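Local atomic coordinates of trehalose-6-phosphate phosphatase (Neosartorya fumigata, PDB entry 5DXL), a protein that belongs to the phosphatases of the HAD clan and has a Rossmann-like core carrying a largely parallel central sheet, with a second, smaller antiparallel sheet. Residues L12-K17 against H237-T242; E210-L215 against R226-S231. One frame throughout, in Å; residues are numbered along the deposited sequence.

Contact 1 (L12-K17 against H237-T242); sequences LKQYRK and HVFSVT
Q14 meets both H237 and F239, touching the first with its amide and the second with the base of its side chain. The amide end comes up to the imidazole with NE2 leading, 3.3 Å from H237 ND1, and NE2 also lies 3.5 Å from H237 CE1. The two flat groups are nearly parallel, their planes 16° apart, yet NE2 approaches the ring obliquely. Short as it is, the NE2–ND1 approach has too poor an angle for a hydrogen bond. NE2 does hydrogen-bond to the backbone oxygen of E210, just ahead of strand 211-216, so it is held beside the histidine by a third residue. The chain of Q14 leaves the helix with CG anti to the backbone N (chi1 -170°), then bends at chi2 (56°), which turns the amide toward H237.

In the Rossmann-like core of this HAD-clan protein, helix 8-17 runs just ahead of strand 21-25 and here reaches the beginning of strand 238-243, two strands over from 21-25. Strand 211-216 lies between those two strands and bridges the contact: the side chain of F239 rests on its L213, and Q14 itself also touches F211.

The CB of Q14 sits by the phenylalanine because it leaves the helix pointing toward the strand. It faces the ring edge of F239, close to the ring plane and 4.1 Å from both F239 CE1 and F239 CZ. This is van der Waals contact against the rim, and Q14 does not lie over a face of the ring. On the helix, the neighbouring Y15 turns away from H237 and F239, and its ring meets F211 edge-to-face.

Contact 2 (E210-L215 against R226-S231); sequences EFVLCL and RALKKS
Within the beta-alpha-beta unit formed by strand 211-216, helix 222-229 and strand 238-243, L228 drops from the last turn of the helix onto V212 and C214 of the first strand. All three residues are buried, and the contact is purely apolar. V212 and C214, two residues apart, point their side chains to the same face of the sheet, and the isobutyl fork of L228 settles over both. Its CD1 does most of the touching: it presses on C214 CB at 3.5 Å, tighter than an ordinary carbon contact, and lies 3.9 Å from C214 SG. V212 offers CG1, the branch anti to its backbone N (chi1 -179°), which lies 4.0 Å from L228 CD1 and 4.1 Å from L228 CD2, so it meets both prongs of the fork. M24 of strand 21-25 also touches the leucine. Just beyond, the backbone oxygen of L228 is gripped twice by one residue: S231 N reaches it at 3.1 Å, and the hydroxyl S231 OG donates to L228 O over 2.9 Å, tilted 16° from the carbonyl plane.

The two contacts are centred about 10 Å apart and are anchored in neighbouring parallel strands of the same sheet, 211-216 and 238-243. Along the chain the order is helix 8-17, strand 211-216, helix 222-229 and strand 238-243, so both segments of contact 2 come between those of contact 1. Backbone bonds join them directly: F239 N probably donates to V212 O, and V241 N to C214 O, each at 2.8 Å. S240 OG also packs on L228 CD1, at 3.5 Å. Contact 1 spans 219 intervening residues and brings the first helix to a late strand, whereas contact 2 spans only ten and is local to the beta-alpha-beta unit.

Contact 1 (L12-K17 against H237-T242)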
ATOM      1  N   LEU A  12      10.964  17.790   9.902  1.00 14.42           N
ATOM      2  CA  LEU A  12      11.387  18.896   9.054  1.00 17.47           C
ATOM      3  C   LEU A  12      12.913  18.974   9.000  1.00 17.04           C
ATOM      4  O   LEU A  12      13.499  19.202   7.939  1.00 15.60           O
ATOM      5  CB  LEU A  12      10.797  20.209   9.566  1.00 16.24           C
ATOM      6  CG  LEU A  12      11.185  21.448   8.766  1.00 17.88           C
ATOM      7  CD1 LEU A  12      10.693  21.306   7.333  1.00 20.06           C
ATOM      8  CD2 LEU A  12      10.637  22.706   9.429  1.00 25.07           C
ATOM      9  N   LYS A  13      13.559  18.763  10.142  1.00 18.15           N
ATOM     10  CA  LYS A  13      15.015  18.809  10.198  1.00 19.87           C
ATOM     11  C   LYS A  13      15.653  17.752   9.290  1.00 20.48           C
ATOM     12  O   LYS A  13      16.586  18.049   8.538  1.00 21.55           O
ATOM     13  CB  LYS A  13      15.500  18.632  11.639  1.00 23.52           C
ATOM     14  CG  LYS A  13      17.001  18.811  11.810  1.00 25.46           C
ATOM     15  CD  LYS A  13      17.440  18.522  13.244  1.00 30.72           C
ATOM     16  CE  LYS A  13      18.941  18.715  13.395  1.00 38.49           C
ATOM     17  NZ  LYS A  13      19.443  18.232  14.706  1.00 41.17           N
ATOM     18  N   GLN A  14      15.149  16.524   9.331  1.00 15.74           N
ATOM     19  CA  GLN A  14      15.733  15.488   8.492  1.00 15.29           C
ATOM     20  C   GLN A  14      15.370  15.704   7.016  1.00 16.40           C
ATOM     21  O   GLN A  14      16.164  15.400   6.135  1.00 17.06           O
ATOM     22  CB  GLN A  14      15.302  14.096   8.962  1.00 16.81           C
ATOM     23  CG  GLN A  14      16.044  12.954   8.288  1.00 16.50           C
ATOM     24  CD  GLN A  14      17.568  13.055   8.439  1.00 21.89           C
ATOM     25  OE1 GLN A  14      18.076  13.652   9.394  1.00 25.45           O
ATOM     26  NE2 GLN A  14      18.295  12.466   7.495  1.00 18.94           N
ATOM     27  N   TYR A  15      14.180  16.239   6.756  1.00 14.13           N
ATOM     28  CA  TYR A  15      13.764  16.579   5.388  1.00 12.77           C
ATOM     29  C   TYR A  15      14.747  17.555   4.751  1.00 18.02           C
ATOM     30  O   TYR A  15      15.201  17.350   3.623  1.00 15.55           O
ATOM     31  CB  TYR A  15      12.357  17.184   5.389  1.00 14.73           C
ATOM     32  CG  TYR A  15      11.798  17.531   4.015  1.00 14.05           C
ATOM     33  CD1 TYR A  15      11.338  16.545   3.155  1.00 12.04           C
ATOM     34  CD2 TYR A  15      11.700  18.850   3.603  1.00 17.06           C
ATOM     35  CE1 TYR A  15      10.805  16.864   1.909  1.00 13.78           C
ATOM     36  CE2 TYR A  15      11.173  19.177   2.358  1.00 17.31           C
ATOM     37  CZ  TYR A  15      10.726  18.174   1.520  1.00 17.69           C
ATOM     38  OH  TYR A  15      10.208  18.507   0.282  1.00 22.04           O
ATOM     39  N   ARG A  16      15.071  18.610   5.488  1.00 17.39           N
ATOM     40  CA  ARG A  16      16.009  19.628   4.987  1.00 18.99           C
ATOM     41  C   ARG A  16      17.408  19.069   4.743  1.00 22.23           C
ATOM     42  O   ARG A  16      18.093  19.457   3.798  1.00 23.63           O
ATOM     43  CB  ARG A  16      16.093  20.790   5.966  1.00 18.92           C
ATOM     44  CG  ARG A  16      14.894  21.695   5.950  1.00 20.21           C
ATOM     45  CD  ARG A  16      15.114  22.869   6.904  1.00 28.50           C
ATOM     46  NE  ARG A  16      14.050  23.856   6.790  1.00 32.38           N
ATOM     47  CZ  ARG A  16      13.500  24.489   7.817  1.00 35.79           C
ATOM     48  NH1 ARG A  16      13.916  24.248   9.056  1.00 36.48           N
ATOM     49  NH2 ARG A  16      12.526  25.365   7.604  1.00 36.29           N
ATOM     50  N   LYS A  17      17.829  18.156   5.604  1.00 21.44           N
ATOM     51  CA  LYS A  17      19.165  17.580   5.549  1.00 25.56           C
ATOM     52  C   LYS A  17      19.312  16.591   4.387  1.00 28.28           C
ATOM     53  O   LYS A  17      20.375  16.468   3.776  1.00 25.24           O
ATOM     54  CB  LYS A  17      19.466  16.896   6.884  1.00 29.71           C
ATOM     55  CG  LYS A  17      20.884  16.416   7.091  1.00 35.51           C
ATOM     56  CD  LYS A  17      21.039  15.920   8.526  1.00 38.12           C
ATOM     57  CE  LYS A  17      22.418  15.345   8.784  1.00 46.32           C
ATOM     58  NZ  LYS A  17      23.483  16.367   8.598  1.00 59.48           N
ATOM     59  N   HIS A 237      16.306   8.183   9.881  1.00 17.08           N
ATOM     60  CA  HIS A 237      16.034   8.555   8.488  1.00 17.91           C
ATOM     61  C   HIS A 237      14.630   8.125   8.056  1.00 16.49           C
ATOM     62  O   HIS A 237      14.151   8.530   6.994  1.00 16.46           O
ATOM     63  CB  HIS A 237      17.051   7.917   7.535  1.00 17.86           C
ATOM     64  CG  HIS A 237      18.444   8.450   7.670  1.00 22.40           C
ATOM     65  ND1 HIS A 237      18.803   9.370   8.630  1.00 25.79           N
ATOM     66  CD2 HIS A 237      19.559   8.204   6.946  1.00 23.49           C
ATOM     67  CE1 HIS A 237      20.085   9.663   8.498  1.00 23.06           C
ATOM     68  NE2 HIS A 237      20.568   8.966   7.485  1.00 25.26           N
ATOM     69  N   VAL A 238      13.989   7.293   8.866  1.00 15.11           N
ATOM     70  CA  VAL A 238      12.724   6.665   8.484  1.00 12.66           C
ATOM     71  C   VAL A 238      11.606   7.053   9.434  1.00 12.82           C
ATOM     72  O   VAL A 238      11.744   6.925  10.648  1.00 13.13           O
ATOM     73  CB  VAL A 238      12.839   5.129   8.457  1.00 15.35           C
ATOM     74  CG1 VAL A 238      11.492   4.486   8.150  1.00 14.36           C
ATOM     75  CG2 VAL A 238      13.884   4.693   7.448  1.00 17.72           C
ATOM     76  N   PHE A 239      10.497   7.531   8.871  1.00 10.60           N
ATOM     77  CA  PHE A 239       9.325   7.908   9.640  1.00  8.90           C
ATOM     78  C   PHE A 239       8.132   7.109   9.140  1.00  8.34           C
ATOM     79  O   PHE A 239       7.470   7.499   8.162  1.00  9.73           O
ATOM     80  CB  PHE A 239       9.053   9.417   9.526  1.00 11.18           C
ATOM     81  CG  PHE A 239      10.207  10.275   9.965  1.00 12.04           C
ATOM     82  CD1 PHE A 239      11.246  10.560   9.091  1.00 12.20           C
ATOM     83  CD2 PHE A 239      10.242  10.807  11.242  1.00 13.21           C
ATOM     84  CE1 PHE A 239      12.312  11.350   9.492  1.00 15.92           C
ATOM     85  CE2 PHE A 239      11.302  11.605  11.647  1.00 14.12           C
ATOM     86  CZ  PHE A 239      12.340  11.872  10.766  1.00 15.26           C
ATOM     87  N   SER A 240       7.873   5.990   9.809  1.00  9.27           N
ATOM     88  CA  SER A 240       6.675   5.189   9.577  1.00  8.44           C
ATOM     89  C   SER A 240       5.583   5.720  10.489  1.00  9.26           C
ATOM     90  O   SER A 240       5.733   5.738  11.716  1.00  9.64           O
ATOM     91  CB  SER A 240       6.923   3.706   9.847  1.00  9.57           C
ATOM     92  OG  SER A 240       7.768   3.134   8.852  1.00 12.96           O
ATOM     93  N   VAL A 241       4.495   6.170   9.876  1.00  9.16           N
ATOM     94  CA  VAL A 241       3.472   6.912  10.594  1.00  9.85           C
ATOM     95  C   VAL A 241       2.097   6.351  10.291  1.00 10.89           C
ATOM     96  O   VAL A 241       1.670   6.349   9.142  1.00  9.04           O
ATOM     97  CB  VAL A 241       3.489   8.406  10.202  1.00  8.56           C
ATOM     98  CG1 VAL A 241       2.539   9.208  11.094  1.00  8.62           C
ATOM     99  CG2 VAL A 241       4.898   8.993  10.258  1.00 10.14           C
ATOM    100  N   THR A 242       1.400   5.866  11.313  1.00  9.49           N
ATOM    101  CA  THR A 242       0.019   5.436  11.118  1.00  8.39           C
ATOM    102  C   THR A 242      -0.929   6.611  11.311  1.00  9.42           C
ATOM    103  O   THR A 242      -0.618   7.564  12.024  1.00 10.81           O
ATOM    104  CB  THR A 242      -0.377   4.289  12.080  1.00  9.46           C
ATOM    105  OG1 THR A 242      -1.630   3.734  11.662  1.00 10.66           O
ATOM    106  CG2 THR A 242      -0.490   4.780  13.542  1.00 10.35           C
TER

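Contact 2 (E210-L215 against R226-S231)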
ATOM      1  N   GLU A 210      17.898   9.577   2.403  1.00 19.90           N
ATOM      2  CA  GLU A 210      18.170   9.947   3.787  1.00 22.02           C
ATOM      3  C   GLU A 210      16.892  10.361   4.501  1.00 19.22           C
ATOM      4  O   GLU A 210      16.923  10.787   5.649  1.00 19.06           O
ATOM      5  CB  GLU A 210      19.182  11.092   3.858  1.00 25.65           C
ATOM      6  CG  GLU A 210      20.584  10.746   3.388  1.00 31.29           C
ATOM      7  CD  GLU A 210      21.395  11.997   3.106  1.00 36.87           C
ATOM      8  OE1 GLU A 210      21.279  12.537   1.985  1.00 32.24           O
ATOM      9  OE2 GLU A 210      22.123  12.455   4.013  1.00 46.97           O
ATOM     10  N   PHE A 211      15.766  10.251   3.803  1.00 18.55           N
ATOM     11  CA  PHE A 211      14.478  10.609   4.392  1.00 16.21           C
ATOM     12  C   PHE A 211      13.414   9.722   3.772  1.00 13.54           C
ATOM     13  O   PHE A 211      13.276   9.674   2.551  1.00 13.88           O
ATOM     14  CB  PHE A 211      14.172  12.090   4.156  1.00 15.21           C
ATOM     15  CG  PHE A 211      12.823  12.545   4.664  1.00 11.60           C
ATOM     16  CD1 PHE A 211      12.703  13.185   5.888  1.00 14.36           C
ATOM     17  CD2 PHE A 211      11.679  12.364   3.890  1.00 12.50           C
ATOM     18  CE1 PHE A 211      11.468  13.629   6.345  1.00 15.65           C
ATOM     19  CE2 PHE A 211      10.439  12.807   4.342  1.00 11.85           C
ATOM     20  CZ  PHE A 211      10.332  13.441   5.557  1.00 12.67           C
ATOM     21  N   VAL A 212      12.672   9.014   4.617  1.00 11.95           N
ATOM     22  CA  VAL A 212      11.534   8.212   4.166  1.00  9.50           C
ATOM     23  C   VAL A 212      10.342   8.550   5.040  1.00 11.53           C
ATOM     24  O   VAL A 212      10.430   8.468   6.262  1.00 13.23           O
ATOM     25  CB  VAL A 212      11.802   6.696   4.249  1.00 12.04           C
ATOM     26  CG1 VAL A 212      10.597   5.921   3.749  1.00 10.71           C
ATOM     27  CG2 VAL A 212      13.049   6.334   3.450  1.00 12.87           C
ATOM     28  N   LEU A 213       9.245   8.971   4.419  1.00  8.96           N
ATOM     29  CA  LEU A 213       7.992   9.174   5.145  1.00  7.63           C
ATOM     30  C   LEU A 213       6.949   8.246   4.569  1.00  7.27           C
ATOM     31  O   LEU A 213       6.640   8.304   3.373  1.00  8.34           O
ATOM     32  CB  LEU A 213       7.522  10.623   5.047  1.00  9.19           C
ATOM     33  CG  LEU A 213       6.151  10.938   5.676  1.00  9.33           C
ATOM     34  CD1 LEU A 213       6.120  10.662   7.181  1.00  9.87           C
ATOM     35  CD2 LEU A 213       5.796  12.400   5.427  1.00  9.26           C
ATOM     36  N   CYS A 214       6.412   7.385   5.422  1.00  7.30           N
ATOM     37  CA  CYS A 214       5.471   6.368   4.993  1.00  8.03           C
ATOM     38  C   CYS A 214       4.223   6.479   5.841  1.00  9.80           C
ATOM     39  O   CYS A 214       4.303   6.367   7.062  1.00  9.43           O
ATOM     40  CB  CYS A 214       6.104   4.988   5.122  1.00  9.74           C
ATOM     41  SG  CYS A 214       5.022   3.586   4.751  1.00 11.51           S
ATOM     42  N   LEU A 215       3.089   6.714   5.187  1.00  8.56           N
ATOM     43  CA  LEU A 215       1.830   7.021   5.872  1.00  7.64           C
ATOM     44  C   LEU A 215       0.700   6.100   5.444  1.00  8.46           C
ATOM     45  O   LEU A 215       0.495   5.862   4.249  1.00  9.58           O
ATOM     46  CB  LEU A 215       1.423   8.474   5.595  1.00  9.00           C
ATOM     47  CG  LEU A 215       2.182   9.534   6.405  1.00 11.55           C
ATOM     48  CD1 LEU A 215       2.304  10.836   5.616  1.00 13.15           C
ATOM     49  CD2 LEU A 215       1.416   9.778   7.693  1.00 14.46           C
ATOM     50  N   ARG A 226       6.200  -2.552   8.592  1.00 14.19           N
ATOM     51  CA  ARG A 226       7.009  -3.752   8.830  1.00 13.77           C
ATOM     52  C   ARG A 226       8.189  -3.814   7.882  1.00 17.94           C
ATOM     53  O   ARG A 226       9.317  -4.079   8.290  1.00 19.33           O
ATOM     54  CB  ARG A 226       6.174  -5.026   8.670  1.00 17.61           C
ATOM     55  CG  ARG A 226       5.339  -5.364   9.862  1.00 22.71           C
ATOM     56  CD  ARG A 226       4.741  -6.778   9.778  1.00 24.12           C
ATOM     57  NE  ARG A 226       3.741  -6.931  10.824  1.00 28.71           N
ATOM     58  CZ  ARG A 226       2.445  -6.678  10.658  1.00 29.57           C
ATOM     59  NH1 ARG A 226       1.991  -6.292   9.474  1.00 25.85           N
ATOM     60  NH2 ARG A 226       1.601  -6.820  11.674  1.00 34.33           N
ATOM     61  N   ALA A 227       7.927  -3.579   6.601  1.00 14.05           N
ATOM     62  CA  ALA A 227       8.983  -3.639   5.608  1.00 15.07           C
ATOM     63  C   ALA A 227      10.075  -2.612   5.879  1.00 16.29           C
ATOM     64  O   ALA A 227      11.260  -2.894   5.705  1.00 18.46           O
ATOM     65  CB  ALA A 227       8.404  -3.441   4.204  1.00 18.63           C
ATOM     66  N   LEU A 228       9.689  -1.408   6.289  1.00 12.09           N
ATOM     67  CA  LEU A 228      10.676  -0.372   6.530  1.00 14.88           C
ATOM     68  C   LEU A 228      11.524  -0.695   7.759  1.00 17.31           C
ATOM     69  O   LEU A 228      12.693  -0.331   7.817  1.00 17.75           O
ATOM     70  CB  LEU A 228      10.001   0.989   6.678  1.00 14.26           C
ATOM     71  CG  LEU A 228       9.607   1.590   5.329  1.00 15.76           C
ATOM     72  CD1 LEU A 228       8.808   2.856   5.551  1.00 13.76           C
ATOM     73  CD2 LEU A 228      10.849   1.889   4.515  1.00 17.59           C
ATOM     74  N   LYS A 229      10.943  -1.399   8.722  1.00 18.08           N
ATOM     75  CA  LYS A 229      11.710  -1.837   9.893  1.00 19.73           C
ATOM     76  C   LYS A 229      12.754  -2.885   9.488  1.00 25.09           C
ATOM     77  O   LYS A 229      13.727  -3.115  10.211  1.00 29.59           O
ATOM     78  CB  LYS A 229      10.772  -2.370  10.980  1.00 20.46           C
ATOM     79  CG  LYS A 229      10.104  -1.256  11.764  1.00 20.47           C
ATOM     80  CD  LYS A 229       8.907  -1.739  12.583  1.00 25.71           C
ATOM     81  CE  LYS A 229       9.326  -2.536  13.790  1.00 30.39           C
ATOM     82  NZ  LYS A 229       8.164  -2.722  14.714  1.00 34.57           N
ATOM     83  N   LYS A 230      12.570  -3.482   8.315  1.00 19.49           N
ATOM     84  CA  LYS A 230      13.514  -4.454   7.758  1.00 23.61           C
ATOM     85  C   LYS A 230      14.423  -3.882   6.673  1.00 25.85           C
ATOM     86  O   LYS A 230      15.165  -4.625   6.032  1.00 25.76           O
ATOM     87  CB  LYS A 230      12.753  -5.649   7.177  1.00 24.47           C
ATOM     88  CG  LYS A 230      12.019  -6.463   8.206  1.00 29.04           C
ATOM     89  CD  LYS A 230      11.069  -7.457   7.568  1.00 30.06           C
ATOM     90  CE  LYS A 230      11.804  -8.534   6.804  1.00 31.50           C
ATOM     91  NZ  LYS A 230      10.873  -9.626   6.408  1.00 45.85           N
ATOM     92  N   SER A 231      14.361  -2.571   6.455  1.00 19.11           N
ATOM     93  CA  SER A 231      15.021  -1.959   5.301  1.00 22.04           C
ATOM     94  C   SER A 231      16.530  -1.829   5.466  1.00 22.82           C
ATOM     95  O   SER A 231      17.268  -1.754   4.481  1.00 26.37           O
ATOM     96  CB  SER A 231      14.434  -0.573   5.034  1.00 19.29           C
ATOM     97  OG  SER A 231      14.851   0.348   6.026  1.00 19.24           O
TER